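Prophage lambdalm01, antigen B (Listeria monocytogenes, PDB 4ACV) probably acts as a phage tail terminator, a prophage-encoded protein that would cap the tail tube once it reaches full length, as a ring of six subunits. Local coordinates at residues E41-E46 with R59-H64. Residues are numbered along the deposited sequence; the frame is centred on the assembly and turned at random.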
ATOM      1  N   GLU B  41      15.640 -14.520   6.488  1.00 23.17           N
ATOM      2  CA  GLU B  41      15.006 -14.022   5.280  1.00 18.89           C
ATOM      3  C   GLU B  41      15.493 -12.608   4.971  1.00 23.91           C
ATOM      4  O   GLU B  41      15.192 -11.666   5.701  1.00 28.55           O
ATOM      5  CB  GLU B  41      13.493 -14.018   5.433  1.00 16.93           C
ATOM      6  CG  GLU B  41      12.770 -13.599   4.175  1.00 25.68           C
ATOM      7  CD  GLU B  41      11.357 -13.120   4.449  1.00 30.24           C
ATOM      8  OE1 GLU B  41      11.003 -12.917   5.628  1.00 31.00           O
ATOM      9  OE2 GLU B  41      10.602 -12.939   3.483  1.00 35.58           O
ATOM     10  N   MET B  42      16.247 -12.464   3.887  1.00 21.73           N
ATOM     11  CA  MET B  42      16.669 -11.149   3.433  1.00 24.81           C
ATOM     12  C   MET B  42      15.464 -10.432   2.845  1.00 20.64           C
ATOM     13  O   MET B  42      14.619 -11.042   2.205  1.00 25.17           O
ATOM     14  CB  MET B  42      17.797 -11.272   2.401  1.00 26.32           C
ATOM     15  CG  MET B  42      18.419  -9.952   1.940  1.00 20.43           C
ATOM     16  SD  MET B  42      19.385  -9.001   3.174  1.00 34.35           S
ATOM     17  CE  MET B  42      20.235 -10.290   4.027  1.00 31.64           C
ATOM     18  N   ILE B  43      15.370  -9.135   3.084  1.00 21.79           N
ATOM     19  CA  ILE B  43      14.209  -8.375   2.630  1.00 15.91           C
ATOM     20  C   ILE B  43      14.591  -7.280   1.624  1.00 21.32           C
ATOM     21  O   ILE B  43      14.168  -7.321   0.476  1.00 21.32           O
ATOM     22  CB  ILE B  43      13.457  -7.772   3.826  1.00 15.16           C
ATOM     23  CG1 ILE B  43      12.974  -8.895   4.758  1.00 18.43           C
ATOM     24  CG2 ILE B  43      12.309  -6.894   3.350  1.00 14.66           C
ATOM     25  CD1 ILE B  43      12.738  -8.430   6.188  1.00 21.07           C
ATOM     26  N   ASP B  44      15.400  -6.313   2.048  1.00 14.60           N
ATOM     27  CA  ASP B  44      15.746  -5.208   1.167  1.00 14.37           C
ATOM     28  C   ASP B  44      17.034  -4.493   1.571  1.00 15.98           C
ATOM     29  O   ASP B  44      17.670  -4.865   2.545  1.00 22.69           O
ATOM     30  CB  ASP B  44      14.562  -4.230   1.006  1.00 14.07           C
ATOM     31  CG  ASP B  44      14.202  -3.486   2.303  1.00 27.44           C
ATOM     32  OD1 ASP B  44      14.985  -3.516   3.275  1.00 28.04           O
ATOM     33  OD2 ASP B  44      13.124  -2.853   2.344  1.00 28.34           O
ATOM     34  N   GLN B  45      17.415  -3.479   0.806  1.00 21.24           N
ATOM     35  CA  GLN B  45      18.685  -2.795   0.996  1.00 22.80           C
ATOM     36  C   GLN B  45      18.547  -1.401   0.400  1.00 24.74           C
ATOM     37  O   GLN B  45      17.961  -1.242  -0.669  1.00 24.81           O
ATOM     38  CB  GLN B  45      19.804  -3.591   0.311  1.00 20.64           C
ATOM     39  CG  GLN B  45      21.228  -3.096   0.521  1.00 21.68           C
ATOM     40  CD  GLN B  45      22.248  -3.963  -0.237  1.00 23.65           C
ATOM     41  OE1 GLN B  45      21.952  -5.096  -0.613  1.00 22.39           O
ATOM     42  NE2 GLN B  45      23.440  -3.430  -0.461  1.00 21.28           N
ATOM     43  N   GLU B  46      19.077  -0.400   1.097  1.00 26.41           N
ATOM     44  CA  GLU B  46      18.946   1.003   0.688  1.00 30.29           C
ATOM     45  C   GLU B  46      20.183   1.803   1.074  1.00 31.39           C
ATOM     46  O   GLU B  46      20.805   1.544   2.106  1.00 30.02           O
ATOM     47  CB  GLU B  46      17.738   1.654   1.383  1.00 31.48           C
ATOM     48  CG  GLU B  46      16.389   1.049   1.039  1.00 44.31           C
ATOM     49  CD  GLU B  46      15.974   1.323  -0.403  1.00 54.99           C
ATOM     50  OE1 GLU B  46      16.585   2.212  -1.045  1.00 56.88           O
ATOM     51  OE2 GLU B  46      15.038   0.650  -0.892  1.00 50.24           O
ATOM     52  N   ARG B  59      17.953  -4.878   5.491  1.00 19.09           N
ATOM     53  CA  ARG B  59      16.894  -5.438   6.313  1.00 15.30           C
ATOM     54  C   ARG B  59      16.717  -6.934   6.068  1.00 18.01           C
ATOM     55  O   ARG B  59      16.713  -7.409   4.934  1.00 20.95           O
ATOM     56  CB  ARG B  59      15.587  -4.686   6.101  1.00 15.99           C
ATOM     57  CG  ARG B  59      15.664  -3.241   6.561  1.00 21.77           C
ATOM     58  CD  ARG B  59      14.384  -2.432   6.306  1.00 20.85           C
ATOM     59  NE  ARG B  59      14.749  -1.022   6.184  1.00 48.22           N
ATOM     60  CZ  ARG B  59      14.876  -0.367   5.030  1.00 58.56           C
ATOM     61  NH1 ARG B  59      14.611  -0.971   3.874  1.00 62.98           N
ATOM     62  NH2 ARG B  59      15.245   0.908   5.032  1.00 56.12           N
ATOM     63  N   PHE B  60      16.583  -7.679   7.150  1.00 23.34           N
ATOM     64  CA  PHE B  60      16.352  -9.107   7.040  1.00 27.79           C
ATOM     65  C   PHE B  60      15.584  -9.538   8.276  1.00 26.01           C
ATOM     66  O   PHE B  60      15.477  -8.787   9.253  1.00 31.08           O
ATOM     67  CB  PHE B  60      17.684  -9.856   6.910  1.00 15.51           C
ATOM     68  CG  PHE B  60      18.608  -9.636   8.068  1.00 23.63           C
ATOM     69  CD1 PHE B  60      18.464 -10.382   9.238  1.00 19.52           C
ATOM     70  CD2 PHE B  60      19.608  -8.675   8.003  1.00 22.14           C
ATOM     71  CE1 PHE B  60      19.306 -10.182  10.321  1.00 19.65           C
ATOM     72  CE2 PHE B  60      20.459  -8.468   9.084  1.00 23.62           C
ATOM     73  CZ  PHE B  60      20.308  -9.231  10.247  1.00 22.24           C
ATOM     74  N   ALA B  61      15.042 -10.744   8.232  1.00 23.28           N
ATOM     75  CA  ALA B  61      14.267 -11.260   9.352  1.00 22.51           C
ATOM     76  C   ALA B  61      14.762 -12.641   9.740  1.00 21.10           C
ATOM     77  O   ALA B  61      15.166 -13.433   8.884  1.00 24.93           O
ATOM     78  CB  ALA B  61      12.775 -11.311   8.992  1.00 19.27           C
ATOM     79  N   ILE B  62      14.739 -12.931  11.031  1.00 18.03           N
ATOM     80  CA  ILE B  62      15.030 -14.279  11.487  1.00 19.78           C
ATOM     81  C   ILE B  62      13.731 -15.021  11.741  1.00 22.33           C
ATOM     82  O   ILE B  62      12.898 -14.561  12.521  1.00 23.61           O
ATOM     83  CB  ILE B  62      15.862 -14.283  12.769  1.00 26.51           C
ATOM     84  CG1 ILE B  62      17.174 -13.537  12.542  1.00 26.68           C
ATOM     85  CG2 ILE B  62      16.119 -15.717  13.219  1.00 28.90           C
ATOM     86  CD1 ILE B  62      18.052 -14.169  11.477  1.00 31.63           C
ATOM     87  N   HIS B  63      13.565 -16.157  11.063  1.00 26.88           N
ATOM     88  CA  HIS B  63      12.408 -17.025  11.248  1.00 25.16           C
ATOM     89  C   HIS B  63      12.771 -18.223  12.104  1.00 28.52           C
ATOM     90  O   HIS B  63      13.545 -19.071  11.684  1.00 29.20           O
ATOM     91  CB  HIS B  63      11.872 -17.506   9.902  1.00 30.82           C
ATOM     92  CG  HIS B  63      11.310 -16.411   9.057  1.00 27.35           C
ATOM     93  ND1 HIS B  63       9.992 -16.019   9.129  1.00 23.09           N
ATOM     94  CD2 HIS B  63      11.889 -15.612   8.126  1.00 20.53           C
ATOM     95  CE1 HIS B  63       9.780 -15.037   8.272  1.00 26.24           C
ATOM     96  NE2 HIS B  63      10.916 -14.774   7.653  1.00 23.00           N
ATOM     97  N   HIS B  64      12.205 -18.281  13.304  1.00 33.33           N
ATOM     98  CA  HIS B  64      12.477 -19.359  14.253  1.00 33.80           C
ATOM     99  C   HIS B  64      11.223 -20.218  14.470  1.00 32.48           C
ATOM    100  O   HIS B  64      10.298 -19.809  15.177  1.00 28.88           O
ATOM    101  CB  HIS B  64      12.970 -18.760  15.580  1.00 28.74           C
ATOM    102  CG  HIS B  64      13.570 -19.756  16.524  1.00 31.06           C
ATOM    103  ND1 HIS B  64      14.556 -20.645  16.146  1.00 27.42           N
ATOM    104  CD2 HIS B  64      13.350 -19.981  17.843  1.00 32.95           C
ATOM    105  CE1 HIS B  64      14.906 -21.383  17.186  1.00 27.11           C
ATOM    106  NE2 HIS B  64      14.191 -20.998  18.229  1.00 33.31           N
TER
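Glu-41 and His-63 are joined by a nearly straight hydrogen bond, His-63 NE2 to Glu-41 OE1 at 2.7 Å. The acceptor lies in the imidazole plane, but the donor meets the carboxylate from above its plane. CG of Glu-41 is anti to the backbone N (chi1 -176°), and the extended chain carries OE1 to the ring edge. His-63 ND1 is hydrogen-bonded to His-112 NE2, so both ring nitrogens are engaged and the ring's rotation is fixed. Further along the same face, Asp-44 OD1 forms a salt bridge with Arg-59 NH1 at 2.6 Å. The hydrogen bond within it is bent and weak, with carboxylate and guanidinium planes 77° apart. Arg-59 NE has a second acid, Glu-118 on strand 110-122.

Glu-41 and Ala-61 exchange two backbone hydrogen bonds. Arg-59 O accepts Ile-43 N at 2.9 Å and, weakly, Asp-44 N. Arg-59 N returns a nearly straight bond to Asp-44 O at 3.0 Å. Between these two polar pairs, Ile-43 CD1 rests against Ala-61 CB at 4.0 Å. On the opposite face, Met-42 CE touches Phe-60 CB at 3.9 Å, and Met-42 also packs on helix 6-19. Asp-44 and Gln-45 continue the sheet into a neighbouring subunit. The arrangement is an antiparallel beta hairpin interrupted by a classic bulge, with Ile-43 and Asp-44 opposite Arg-59.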